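Local coordinates for putative NADH dehydrogenase/NAD(P)H nitroreductase (Bacteroides thetaiotaomicron VPI-5482, PDB 3KWK), which binds flavin mononucleotide and, as a member of the nitroreductase family, probably carries out flavin-dependent oxidation and reduction using a nicotinamide cofactor, at residues T24-V30 with P151-T157; A81-I85 with C148-F152; I86-A92 with N143-V149. All blocks are in the same frame, centred on the assembly; numbering follows the deposited sequence.

Interaction 1. Residues T24-V30 with P151-T157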
ATOM      1  N   THR A  24      14.422 -14.736  -5.817  1.00  7.15           N
ATOM      2  CA  THR A  24      15.053 -16.050  -5.676  1.00  6.29           C
ATOM      3  C   THR A  24      15.082 -16.415  -4.203  1.00  5.60           C
ATOM      4  O   THR A  24      15.268 -15.561  -3.333  1.00  6.20           O
ATOM      5  CB  THR A  24      16.463 -16.093  -6.243  1.00  7.89           C
ATOM      6  OG1 THR A  24      17.265 -15.113  -5.585  1.00  9.17           O
ATOM      7  CG2 THR A  24      16.507 -15.898  -7.802  1.00  7.83           C
ATOM      8  N   TYR A  25      14.850 -17.695  -3.917  1.00  6.99           N
ATOM      9  CA  TYR A  25      14.631 -18.203  -2.571  1.00  6.48           C
ATOM     10  C   TYR A  25      15.432 -19.460  -2.308  1.00  5.95           C
ATOM     11  O   TYR A  25      15.638 -20.302  -3.192  1.00  7.11           O
ATOM     12  CB  TYR A  25      13.142 -18.484  -2.290  1.00  5.82           C
ATOM     13  CG  TYR A  25      12.259 -17.418  -2.861  1.00  4.92           C
ATOM     14  CD1 TYR A  25      12.181 -16.153  -2.277  1.00  6.68           C
ATOM     15  CD2 TYR A  25      11.515 -17.661  -4.031  1.00  8.87           C
ATOM     16  CE1 TYR A  25      11.404 -15.146  -2.839  1.00  7.87           C
ATOM     17  CE2 TYR A  25      10.785 -16.666  -4.598  1.00  7.61           C
ATOM     18  CZ  TYR A  25      10.724 -15.406  -4.037  1.00  6.77           C
ATOM     19  OH  TYR A  25       9.956 -14.423  -4.673  1.00  7.66           O
ATOM     20  N   LEU A  26      15.855 -19.610  -1.058  1.00  4.99           N
ATOM     21  CA  LEU A  26      16.445 -20.855  -0.640  1.00  6.19           C
ATOM     22  C   LEU A  26      15.384 -21.943  -0.658  1.00  6.82           C
ATOM     23  O   LEU A  26      14.182 -21.671  -0.528  1.00  8.83           O
ATOM     24  CB  LEU A  26      16.962 -20.730   0.782  1.00  7.04           C
ATOM     25  CG  LEU A  26      18.071 -19.719   1.037  1.00  7.93           C
ATOM     26  CD1 LEU A  26      18.412 -19.635   2.556  1.00  7.31           C
ATOM     27  CD2 LEU A  26      19.304 -20.143   0.275  1.00  8.17           C
ATOM     28  N   ASN A  27      15.843 -23.180  -0.802  1.00  8.82           N
ATOM     29  CA  ASN A  27      14.964 -24.323  -0.809  1.00  9.85           C
ATOM     30  C   ASN A  27      14.712 -24.753   0.632  1.00 10.19           C
ATOM     31  O   ASN A  27      15.315 -25.715   1.129  1.00 11.96           O
ATOM     32  CB  ASN A  27      15.611 -25.462  -1.593  1.00 10.35           C
ATOM     33  CG  ASN A  27      14.716 -26.679  -1.689  1.00 14.24           C
ATOM     34  OD1 ASN A  27      13.505 -26.585  -1.514  1.00 13.19           O
ATOM     35  ND2 ASN A  27      15.326 -27.843  -1.951  1.00 16.11           N
ATOM     36  N   LYS A  28      13.858 -24.005   1.310  1.00  9.27           N
ATOM     37  CA  LYS A  28      13.538 -24.270   2.694  1.00 10.90           C
ATOM     38  C   LYS A  28      12.226 -23.666   3.045  1.00 10.97           C
ATOM     39  O   LYS A  28      11.829 -22.659   2.476  1.00  9.16           O
ATOM     40  CB  LYS A  28      14.621 -23.811   3.639  1.00 16.24           C
ATOM     41  CG  LYS A  28      14.873 -22.406   3.630  1.00 17.23           C
ATOM     42  CD  LYS A  28      15.895 -22.021   4.747  1.00 27.47           C
ATOM     43  CE  LYS A  28      15.468 -22.527   6.116  1.00 37.85           C
ATOM     44  NZ  LYS A  28      16.118 -21.799   7.249  1.00 39.71           N
ATOM     45  N   GLY A  29      11.495 -24.307   3.946  1.00  9.25           N
ATOM     46  CA  GLY A  29      10.209 -23.836   4.264  1.00  7.41           C
ATOM     47  C   GLY A  29      10.200 -22.580   5.098  1.00  7.87           C
ATOM     48  O   GLY A  29      11.216 -22.186   5.680  1.00  9.28           O
ATOM     49  N   VAL A  30       9.016 -22.036   5.212  1.00  8.82           N
ATOM     50  CA  VAL A  30       8.740 -20.852   5.996  1.00  8.60           C
ATOM     51  C   VAL A  30       7.822 -21.267   7.151  1.00 10.19           C
ATOM     52  O   VAL A  30       6.809 -21.950   6.956  1.00  9.68           O
ATOM     53  CB  VAL A  30       8.151 -19.708   5.159  1.00  9.16           C
ATOM     54  CG1 VAL A  30       7.754 -18.521   6.088  1.00  8.15           C
ATOM     55  CG2 VAL A  30       9.136 -19.280   4.020  1.00 10.92           C
ATOM     56  N   PRO A 151       4.907 -14.460  -4.421  1.00  7.07           N
ATOM     57  CA  PRO A 151       5.818 -15.517  -3.951  1.00  6.29           C
ATOM     58  C   PRO A 151       6.669 -14.996  -2.783  1.00  7.17           C
ATOM     59  O   PRO A 151       6.956 -13.788  -2.692  1.00  7.27           O
ATOM     60  CB  PRO A 151       6.699 -15.803  -5.158  1.00  8.17           C
ATOM     61  CG  PRO A 151       6.107 -15.002  -6.291  1.00 10.67           C
ATOM     62  CD  PRO A 151       5.367 -13.870  -5.678  1.00  8.06           C
ATOM     63  N   PHE A 152       7.045 -15.889  -1.886  1.00  6.83           N
ATOM     64  CA  PHE A 152       7.936 -15.507  -0.826  1.00  7.05           C
ATOM     65  C   PHE A 152       8.733 -16.696  -0.337  1.00  6.66           C
ATOM     66  O   PHE A 152       8.408 -17.855  -0.654  1.00  7.07           O
ATOM     67  CB  PHE A 152       7.151 -14.861   0.324  1.00  6.75           C
ATOM     68  CG  PHE A 152       6.161 -15.802   0.999  1.00  5.51           C
ATOM     69  CD1 PHE A 152       4.883 -15.983   0.489  1.00  9.38           C
ATOM     70  CD2 PHE A 152       6.503 -16.446   2.179  1.00  8.15           C
ATOM     71  CE1 PHE A 152       4.011 -16.831   1.119  1.00  9.30           C
ATOM     72  CE2 PHE A 152       5.630 -17.284   2.814  1.00  8.77           C
ATOM     73  CZ  PHE A 152       4.371 -17.478   2.276  1.00  8.45           C
ATOM     74  N   GLY A 153       9.794 -16.378   0.402  1.00  6.44           N
ATOM     75  CA  GLY A 153      10.698 -17.374   0.940  1.00  5.17           C
ATOM     76  C   GLY A 153      11.861 -16.712   1.651  1.00  7.21           C
ATOM     77  O   GLY A 153      11.958 -15.462   1.693  1.00  8.32           O
ATOM     78  N   TYR A 154      12.813 -17.520   2.112  1.00  6.24           N
ATOM     79  CA  TYR A 154      14.056 -16.958   2.603  1.00  6.14           C
ATOM     80  C   TYR A 154      14.875 -16.530   1.370  1.00  5.88           C
ATOM     81  O   TYR A 154      15.070 -17.343   0.456  1.00  6.63           O
ATOM     82  CB  TYR A 154      14.816 -17.967   3.453  1.00  6.71           C
ATOM     83  CG  TYR A 154      14.189 -18.048   4.827  1.00  4.78           C
ATOM     84  CD1 TYR A 154      14.428 -17.053   5.729  1.00  9.98           C
ATOM     85  CD2 TYR A 154      13.264 -19.044   5.175  1.00  6.65           C
ATOM     86  CE1 TYR A 154      13.838 -17.080   7.014  1.00 10.67           C
ATOM     87  CE2 TYR A 154      12.667 -19.067   6.425  1.00  8.92           C
ATOM     88  CZ  TYR A 154      12.964 -18.097   7.336  1.00 11.16           C
ATOM     89  OH  TYR A 154      12.395 -18.059   8.591  1.00 10.59           O
ATOM     90  N   PRO A 155      15.403 -15.298   1.342  1.00  6.58           N
ATOM     91  CA  PRO A 155      16.173 -14.883   0.139  1.00  5.72           C
ATOM     92  C   PRO A 155      17.359 -15.833  -0.135  1.00  6.27           C
ATOM     93  O   PRO A 155      18.021 -16.297   0.805  1.00  5.74           O
ATOM     94  CB  PRO A 155      16.712 -13.515   0.525  1.00  6.17           C
ATOM     95  CG  PRO A 155      15.671 -12.978   1.499  1.00  7.58           C
ATOM     96  CD  PRO A 155      15.222 -14.209   2.305  1.00  7.81           C
ATOM     97  N   ALA A 156      17.614 -16.117  -1.415  1.00  5.88           N
ATOM     98  CA  ALA A 156      18.755 -16.901  -1.833  1.00  7.71           C
ATOM     99  C   ALA A 156      20.035 -16.068  -1.858  1.00  4.17           C
ATOM    100  O   ALA A 156      21.117 -16.583  -1.612  1.00  5.75           O
ATOM    101  CB  ALA A 156      18.513 -17.472  -3.217  1.00  6.00           C
ATOM    102  N   THR A 157      19.883 -14.778  -2.167  1.00  7.35           N
ATOM    103  CA  THR A 157      21.044 -13.866  -2.345  1.00  6.16           C
ATOM    104  C   THR A 157      20.688 -12.493  -1.790  1.00  6.56           C
ATOM    105  O   THR A 157      19.920 -11.764  -2.422  1.00 10.09           O
ATOM    106  CB  THR A 157      21.482 -13.752  -3.827  1.00  7.92           C
ATOM    107  OG1 THR A 157      21.756 -15.035  -4.367  1.00  7.91           O
ATOM    108  CG2 THR A 157      22.802 -12.901  -3.919  1.00 10.85           C
TER
HETATM  109  O   HOH W   1      17.540 -13.549  -3.216  1.00  8.40           O
HETATM  110  O   HOH W   2      19.845 -15.762  -6.133  1.00 12.87           O
HETATM  111  O   HOH W   3      12.458 -20.277   1.198  1.00 12.46           O
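The ammonium group of K28 lies over a face of the Y154 ring, its NZ 4.7 Å from the ring centroid and 20° off the normal, a cation-pi contact at the exposed rim of a partly buried contact. A bend in the lysine chain at chi3 (-53°) turns the amine over the ring, while G29 O lies in the ring plane at its edge, 3.5 Å from Y154 CE2. The phenol oxygen itself is hydrogen-bonded to E31 and K34, so the ring is held from several directions.

Two backbone bonds flank the single bridge between Y25 and P155: L26 N to Y154 O at 2.8 Å and A156 N to T24 O at 3.1 Å. Neither needs an N-H from residue 155, which suits a proline.

The Y25 ring packs along the backbone from P151 to G153. F152 C lies over one face towards the rim, and Y25 OH, weakly bonded to V22 O, comes within 3.6 Å of P151 CB. G153 suits because Y25 CB crowds the side from which a side chain would project. Nearby, V30 CG1 meets the F152 ring at its edge, 4.1 Å from CE2.

One water donates to L26 O and K28 O and accepts from Y154 N, and another links the hydroxyls of T24 and T157. The chemistry thus changes from the buried Y25 ring, packed on P151 and on backbone, to water-bridged polar groups, which implies a loop fastened to residues 154-156 by a few directional bonds rather than by a continued sheet.

Interaction 2. Residues A81-I85 with C148-F152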
ATOM      1  N   ALA A  81       9.662 -20.996  -5.234  1.00 11.28           N
ATOM      2  CA  ALA A  81       8.983 -20.621  -4.014  1.00 11.85           C
ATOM      3  C   ALA A  81       8.239 -21.840  -3.457  1.00 10.87           C
ATOM      4  O   ALA A  81       7.643 -22.624  -4.222  1.00 11.25           O
ATOM      5  CB  ALA A  81       7.950 -19.440  -4.319  1.00  9.64           C
ATOM      6  N   ARG A  82       8.257 -22.017  -2.142  1.00 11.54           N
ATOM      7  CA  ARG A  82       7.427 -23.041  -1.480  1.00 10.42           C
ATOM      8  C   ARG A  82       5.968 -22.600  -1.342  1.00 13.07           C
ATOM      9  O   ARG A  82       5.101 -23.425  -1.195  1.00 11.80           O
ATOM     10  CB  ARG A  82       7.918 -23.316  -0.047  1.00 13.30           C
ATOM     11  CG  ARG A  82       9.222 -23.969   0.111  1.00 20.63           C
ATOM     12  CD  ARG A  82       9.148 -25.446  -0.222  1.00 17.97           C
ATOM     13  NE  ARG A  82      10.476 -25.971  -0.087  1.00 17.07           N
ATOM     14  CZ  ARG A  82      10.919 -26.595   0.996  1.00 11.24           C
ATOM     15  NH1 ARG A  82      10.100 -26.792   2.023  1.00 13.31           N
ATOM     16  NH2 ARG A  82      12.162 -27.029   1.017  1.00 14.32           N
ATOM     17  N   ASN A  83       5.736 -21.284  -1.302  1.00 10.73           N
ATOM     18  CA  ASN A  83       4.422 -20.727  -1.076  1.00  7.87           C
ATOM     19  C   ASN A  83       4.269 -19.356  -1.756  1.00  8.33           C
ATOM     20  O   ASN A  83       5.257 -18.653  -2.045  1.00  8.55           O
ATOM     21  CB  ASN A  83       4.138 -20.443   0.434  1.00 12.44           C
ATOM     22  CG  ASN A  83       4.444 -21.593   1.360  1.00 17.07           C
ATOM     23  OD1 ASN A  83       3.590 -22.455   1.605  1.00 20.75           O
ATOM     24  ND2 ASN A  83       5.653 -21.609   1.884  1.00 11.72           N
ATOM     25  N   ALA A  84       3.015 -18.969  -1.967  1.00  8.05           N
ATOM     26  CA  ALA A  84       2.679 -17.630  -2.460  1.00  6.21           C
ATOM     27  C   ALA A  84       1.381 -17.210  -1.811  1.00  6.62           C
ATOM     28  O   ALA A  84       0.574 -18.081  -1.447  1.00  9.71           O
ATOM     29  CB  ALA A  84       2.517 -17.641  -3.996  1.00  6.00           C
ATOM     30  N   ILE A  85       1.226 -15.915  -1.570  1.00  6.25           N
ATOM     31  CA  ILE A  85      -0.069 -15.367  -1.162  1.00  8.39           C
ATOM     32  C   ILE A  85      -0.642 -14.621  -2.348  1.00  7.43           C
ATOM     33  O   ILE A  85       0.036 -13.744  -2.919  1.00  9.24           O
ATOM     34  CB  ILE A  85       0.057 -14.415   0.038  1.00  9.00           C
ATOM     35  CG1 ILE A  85       0.522 -15.218   1.268  1.00 11.83           C
ATOM     36  CG2 ILE A  85      -1.301 -13.712   0.342  1.00  9.49           C
ATOM     37  CD1 ILE A  85       0.896 -14.351   2.468  1.00 13.80           C
ATOM     38  N   CYS A 148      -2.639  -9.442  -7.160  1.00  6.92           N
ATOM     39  CA  CYS A 148      -1.245  -9.799  -7.330  1.00  4.87           C
ATOM     40  C   CYS A 148      -0.993 -11.157  -6.692  1.00  5.80           C
ATOM     41  O   CYS A 148      -1.731 -11.596  -5.768  1.00  7.80           O
ATOM     42  CB  CYS A 148      -0.324  -8.688  -6.773  1.00  5.27           C
ATOM     43  SG  CYS A 148      -0.525  -8.409  -5.000  1.00  8.21           S
ATOM     44  N   VAL A 149       0.078 -11.773  -7.184  1.00  6.31           N
ATOM     45  CA  VAL A 149       0.591 -13.015  -6.680  1.00  5.99           C
ATOM     46  C   VAL A 149       1.916 -12.683  -6.012  1.00  7.64           C
ATOM     47  O   VAL A 149       2.825 -12.114  -6.643  1.00  7.20           O
ATOM     48  CB  VAL A 149       0.805 -14.054  -7.807  1.00  7.14           C
ATOM     49  CG1 VAL A 149       1.406 -15.317  -7.215  1.00  8.00           C
ATOM     50  CG2 VAL A 149      -0.534 -14.400  -8.539  1.00  8.42           C
ATOM     51  N   ILE A 150       2.032 -13.000  -4.733  1.00  6.78           N
ATOM     52  CA  ILE A 150       3.255 -12.708  -3.981  1.00  5.61           C
ATOM     53  C   ILE A 150       3.981 -14.001  -3.578  1.00  7.91           C
ATOM     54  O   ILE A 150       3.670 -14.597  -2.526  1.00  6.41           O
ATOM     55  CB  ILE A 150       2.924 -11.873  -2.701  1.00  5.53           C
ATOM     56  CG1 ILE A 150       2.121 -10.618  -3.027  1.00  7.45           C
ATOM     57  CG2 ILE A 150       4.215 -11.487  -1.907  1.00  7.30           C
ATOM     58  CD1 ILE A 150       1.704  -9.819  -1.797  1.00  5.52           C
ATOM     59  N   PRO A 151       4.907 -14.460  -4.421  1.00  7.07           N
ATOM     60  CA  PRO A 151       5.818 -15.517  -3.951  1.00  6.29           C
ATOM     61  C   PRO A 151       6.669 -14.996  -2.783  1.00  7.17           C
ATOM     62  O   PRO A 151       6.956 -13.788  -2.692  1.00  7.27           O
ATOM     63  CB  PRO A 151       6.699 -15.803  -5.158  1.00  8.17           C
ATOM     64  CG  PRO A 151       6.107 -15.002  -6.291  1.00 10.67           C
ATOM     65  CD  PRO A 151       5.367 -13.870  -5.678  1.00  8.06           C
ATOM     66  N   PHE A 152       7.045 -15.889  -1.886  1.00  6.83           N
ATOM     67  CA  PHE A 152       7.936 -15.507  -0.826  1.00  7.05           C
ATOM     68  C   PHE A 152       8.733 -16.696  -0.337  1.00  6.66           C
ATOM     69  O   PHE A 152       8.408 -17.855  -0.654  1.00  7.07           O
ATOM     70  CB  PHE A 152       7.151 -14.861   0.324  1.00  6.75           C
ATOM     71  CG  PHE A 152       6.161 -15.802   0.999  1.00  5.51           C
ATOM     72  CD1 PHE A 152       4.883 -15.983   0.489  1.00  9.38           C
ATOM     73  CD2 PHE A 152       6.503 -16.446   2.179  1.00  8.15           C
ATOM     74  CE1 PHE A 152       4.011 -16.831   1.119  1.00  9.30           C
ATOM     75  CE2 PHE A 152       5.630 -17.284   2.814  1.00  8.77           C
ATOM     76  CZ  PHE A 152       4.371 -17.478   2.276  1.00  8.45           C
TER
HETATM   77  O   HOH W   4       9.714 -20.232  -0.549  1.00 16.91           O
HETATM   78  O   HOH W   5       7.315 -19.794   1.053  1.00 23.37           O
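I85 and I150 exchange a pair of backbone hydrogen bonds, I85 N to I150 O at 2.9 Å and I150 N to I85 O at 2.8 Å, joining two central antiparallel strands of the nitroreductase sheet. The next pair, A84 with P151, is non-hydrogen-bonded, a place where proline's missing N-H costs nothing across this pairing. At this position A84 CA lies 3.2 Å from I150 O, a CA-H...O contact, while its own backbone bonds to V59 in the next strand. Direct bonding then lengthens to 3.3 Å at F152 N to N83 O.

Apolar contacts lie on both faces. P151 and A84 share one, where the small A84 CB touches V149 CG1; A81, from the loop before the strand, adds its CB against P151 CB. On the other, F152 CG stands between its backbone N and carbonyl carbon (chi1 64°), which carries the ring over to the partner strand: CZ comes within 3.5 Å of N83 CB and CE1 within 3.8 Å of I85 CG1. M38 of helix 32-43 packs against both I85 and F152.

Two waters donate to F152 O; one accepts from R82 N, the other from N83 ND2 at 2.6 Å. They satisfy the F152 carbonyl where R82 and N83 do not bond to it directly.

Interaction 3. Residues I86-A92 with N143-V149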
ATOM      1  N   ILE A  86      -1.871 -14.979  -2.721  1.00  6.82           N
ATOM      2  CA  ILE A  86      -2.592 -14.303  -3.777  1.00  6.15           C
ATOM      3  C   ILE A  86      -3.531 -13.301  -3.136  1.00  5.64           C
ATOM      4  O   ILE A  86      -4.423 -13.690  -2.383  1.00  7.85           O
ATOM      5  CB  ILE A  86      -3.334 -15.276  -4.684  1.00  8.62           C
ATOM      6  CG1 ILE A  86      -2.373 -16.370  -5.166  1.00 13.24           C
ATOM      7  CG2 ILE A  86      -3.971 -14.502  -5.870  1.00  9.19           C
ATOM      8  CD1 ILE A  86      -2.947 -17.191  -6.303  1.00 18.27           C
ATOM      9  N   VAL A  87      -3.290 -12.019  -3.366  1.00  4.62           N
ATOM     10  CA  VAL A  87      -4.121 -10.953  -2.793  1.00  5.54           C
ATOM     11  C   VAL A  87      -5.243 -10.644  -3.756  1.00  6.03           C
ATOM     12  O   VAL A  87      -4.982 -10.239  -4.914  1.00  6.33           O
ATOM     13  CB  VAL A  87      -3.324  -9.654  -2.474  1.00  6.83           C
ATOM     14  CG1 VAL A  87      -4.255  -8.582  -1.896  1.00  6.98           C
ATOM     15  CG2 VAL A  87      -2.066  -9.962  -1.563  1.00  8.18           C
ATOM     16  N   CYS A  88      -6.480 -10.833  -3.322  1.00  6.22           N
ATOM     17  CA  CYS A  88      -7.649 -10.636  -4.156  1.00  6.65           C
ATOM     18  C   CYS A  88      -8.581  -9.661  -3.497  1.00  6.62           C
ATOM     19  O   CYS A  88      -8.527  -9.455  -2.299  1.00  7.48           O
ATOM     20  CB  CYS A  88      -8.437 -11.936  -4.350  1.00  7.33           C
ATOM     21  SG  CYS A  88      -7.460 -13.323  -4.936  1.00  8.38           S
ATOM     22  N   GLY A  89      -9.497  -9.122  -4.290  1.00  7.07           N
ATOM     23  CA  GLY A  89     -10.517  -8.195  -3.791  1.00  7.06           C
ATOM     24  C   GLY A  89     -11.915  -8.612  -4.187  1.00  6.85           C
ATOM     25  O   GLY A  89     -12.125  -9.044  -5.320  1.00  6.32           O
ATOM     26  N   ASP A  90     -12.875  -8.489  -3.271  1.00  6.65           N
ATOM     27  CA  ASP A  90     -14.268  -8.763  -3.629  1.00  6.40           C
ATOM     28  C   ASP A  90     -14.883  -7.536  -4.284  1.00  5.80           C
ATOM     29  O   ASP A  90     -15.314  -6.595  -3.600  1.00  5.58           O
ATOM     30  CB  ASP A  90     -15.042  -9.209  -2.393  1.00  5.84           C
ATOM     31  CG  ASP A  90     -16.460  -9.651  -2.727  1.00 12.10           C
ATOM     32  OD1 ASP A  90     -16.882  -9.440  -3.880  1.00  8.75           O
ATOM     33  OD2 ASP A  90     -17.092 -10.285  -1.845  1.00 11.25           O
ATOM     34  N   SER A  91     -14.840  -7.504  -5.612  1.00  7.25           N
ATOM     35  CA  SER A  91     -15.303  -6.372  -6.393  1.00  6.43           C
ATOM     36  C   SER A  91     -16.825  -6.171  -6.267  1.00  7.18           C
ATOM     37  O   SER A  91     -17.330  -5.115  -6.618  1.00  6.84           O
ATOM     38  CB  SER A  91     -14.942  -6.607  -7.861  1.00  7.04           C
ATOM     39  OG  SER A  91     -15.662  -7.692  -8.392  1.00  6.29           O
ATOM     40  N   ALA A  92     -17.557  -7.170  -5.751  1.00  5.62           N
ATOM     41  CA  ALA A  92     -18.986  -7.017  -5.532  1.00  5.42           C
ATOM     42  C   ALA A  92     -19.275  -6.096  -4.339  1.00  7.03           C
ATOM     43  O   ALA A  92     -20.341  -5.446  -4.288  1.00  9.03           O
ATOM     44  CB  ALA A  92     -19.690  -8.375  -5.348  1.00  5.38           C
ATOM     45  N   ASN A 143     -16.681 -12.665  -8.901  1.00  7.09           N
ATOM     46  CA  ASN A 143     -16.598 -11.359  -8.219  1.00  8.17           C
ATOM     47  C   ASN A 143     -15.286 -11.094  -7.501  1.00  5.65           C
ATOM     48  O   ASN A 143     -14.966  -9.964  -7.162  1.00  5.77           O
ATOM     49  CB  ASN A 143     -17.754 -11.161  -7.239  1.00  9.95           C
ATOM     50  CG  ASN A 143     -17.864 -12.279  -6.210  1.00  7.45           C
ATOM     51  OD1 ASN A 143     -18.052 -13.442  -6.583  1.00 10.00           O
ATOM     52  ND2 ASN A 143     -17.837 -11.923  -4.906  1.00  7.90           N
ATOM     53  N   ILE A 144     -14.548 -12.171  -7.262  1.00  6.63           N
ATOM     54  CA  ILE A 144     -13.264 -12.110  -6.564  1.00  7.05           C
ATOM     55  C   ILE A 144     -12.145 -11.938  -7.572  1.00  7.49           C
ATOM     56  O   ILE A 144     -11.884 -12.840  -8.355  1.00  8.58           O
ATOM     57  CB  ILE A 144     -13.030 -13.356  -5.694  1.00  7.52           C
ATOM     58  CG1 ILE A 144     -14.171 -13.596  -4.706  1.00  6.82           C
ATOM     59  CG2 ILE A 144     -11.701 -13.262  -4.899  1.00  9.06           C
ATOM     60  CD1 ILE A 144     -14.571 -12.414  -3.745  1.00  8.12           C
ATOM     61  N   LEU A 145     -11.527 -10.765  -7.557  1.00  7.52           N
ATOM     62  CA  LEU A 145     -10.547 -10.397  -8.565  1.00  6.78           C
ATOM     63  C   LEU A 145      -9.145 -10.416  -7.985  1.00  6.02           C
ATOM     64  O   LEU A 145      -8.896  -9.779  -6.969  1.00  5.55           O
ATOM     65  CB  LEU A 145     -10.870  -9.005  -9.128  1.00  6.78           C
ATOM     66  CG  LEU A 145     -12.284  -8.853  -9.670  1.00  7.13           C
ATOM     67  CD1 LEU A 145     -12.433  -7.457 -10.283  1.00  6.83           C
ATOM     68  CD2 LEU A 145     -12.695  -9.952 -10.678  1.00  7.93           C
ATOM     69  N   PRO A 146      -8.197 -11.058  -8.677  1.00  5.88           N
ATOM     70  CA  PRO A 146      -6.834 -11.124  -8.107  1.00  7.44           C
ATOM     71  C   PRO A 146      -6.005  -9.889  -8.439  1.00  5.96           C
ATOM     72  O   PRO A 146      -5.880  -9.557  -9.610  1.00  8.66           O
ATOM     73  CB  PRO A 146      -6.239 -12.384  -8.773  1.00  7.00           C
ATOM     74  CG  PRO A 146      -6.952 -12.522 -10.050  1.00  8.28           C
ATOM     75  CD  PRO A 146      -8.336 -11.939  -9.850  1.00  7.03           C
ATOM     76  N   LEU A 147      -5.489  -9.205  -7.413  1.00  6.36           N
ATOM     77  CA  LEU A 147      -4.612  -8.086  -7.606  1.00  6.27           C
ATOM     78  C   LEU A 147      -3.205  -8.553  -7.963  1.00  5.73           C
ATOM     79  O   LEU A 147      -2.660  -8.125  -8.963  1.00  6.18           O
ATOM     80  CB  LEU A 147      -4.545  -7.167  -6.381  1.00  5.56           C
ATOM     81  CG  LEU A 147      -3.544  -6.033  -6.488  1.00  8.64           C
ATOM     82  CD1 LEU A 147      -4.016  -5.047  -7.518  1.00  9.58           C
ATOM     83  CD2 LEU A 147      -3.359  -5.326  -5.115  1.00  8.99           C
ATOM     84  N   CYS A 148      -2.639  -9.442  -7.160  1.00  6.92           N
ATOM     85  CA  CYS A 148      -1.245  -9.799  -7.330  1.00  4.87           C
ATOM     86  C   CYS A 148      -0.993 -11.157  -6.692  1.00  5.80           C
ATOM     87  O   CYS A 148      -1.731 -11.596  -5.768  1.00  7.80           O
ATOM     88  CB  CYS A 148      -0.324  -8.688  -6.773  1.00  5.27           C
ATOM     89  SG  CYS A 148      -0.525  -8.409  -5.000  1.00  8.21           S
ATOM     90  N   VAL A 149       0.078 -11.773  -7.184  1.00  6.31           N
ATOM     91  CA  VAL A 149       0.591 -13.015  -6.680  1.00  5.99           C
ATOM     92  C   VAL A 149       1.916 -12.683  -6.012  1.00  7.64           C
ATOM     93  O   VAL A 149       2.825 -12.114  -6.643  1.00  7.20           O
ATOM     94  CB  VAL A 149       0.805 -14.054  -7.807  1.00  7.14           C
ATOM     95  CG1 VAL A 149       1.406 -15.317  -7.215  1.00  8.00           C
ATOM     96  CG2 VAL A 149      -0.534 -14.400  -8.539  1.00  8.42           C
TER
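C88 and I144 pack on one face of the central antiparallel sheet of the nitroreductase fold, with C88 CB 3.6 Å from I144 CG2. C88 SG turns along the same face to P146 CB at 4.1 Å; beyond it I86 CG2 touches P146 and I86 CD1 touches V149 CG2. Compact sulfur, proline and branched chains suit this interior, where L140 packs on C88 and P146, and V134 of helix 128-138 on I86 and V149. On the other face V87 CB meets C148 SG, whose side chain is about 6 Å from the bound FMN.

The backbones follow a classic beta bulge: L147 and C148 both face V87. V87 O accepts from L147 N at 2.8 Å, and only weakly from C148 N, while V87 N donates to C148 O. The extra residue shifts the register by one, and G89 and L145 then bond reciprocally. L147 also packs on L99 of the second subunit.

At the polar end, S91 suits its place by giving two donors to one acceptor, N143 O, which takes both its N and its OG, the latter at 2.7 Å. D90 extends its carboxylate away from its own backbone N (chi1 -174°), the methyl CD1 of I144 lying against its CG. An Asx turn forms as A92 N bonds to D90 OD1 at 3.0 Å; N143 ND2 reaches that same oxygen, at 2.9 Å, from the opposite face of the carboxylate plane.

In the fold
From the N terminus, the chain first lays down 24-30, between helices 11-18 and 32-43, and then 81-85 and 86-92, which carry strand 83-90. The return through 143-157 closes interaction 3 first, with 50 residues between its segments, then interaction 2, with 62, and last interaction 1, with 120. The loop of interaction 3 lies within that of interaction 2, the two sharing C148 and V149, and both lie within the span of interaction 1, which shares P151 and F152 with interaction 2. Interactions 1 and 2 also meet where R82 probably bonds to N27, whereas interaction 3 sits across the chain's centre from interaction 1. Together they tie the 24-30 loop to the two middle strands of the sheet.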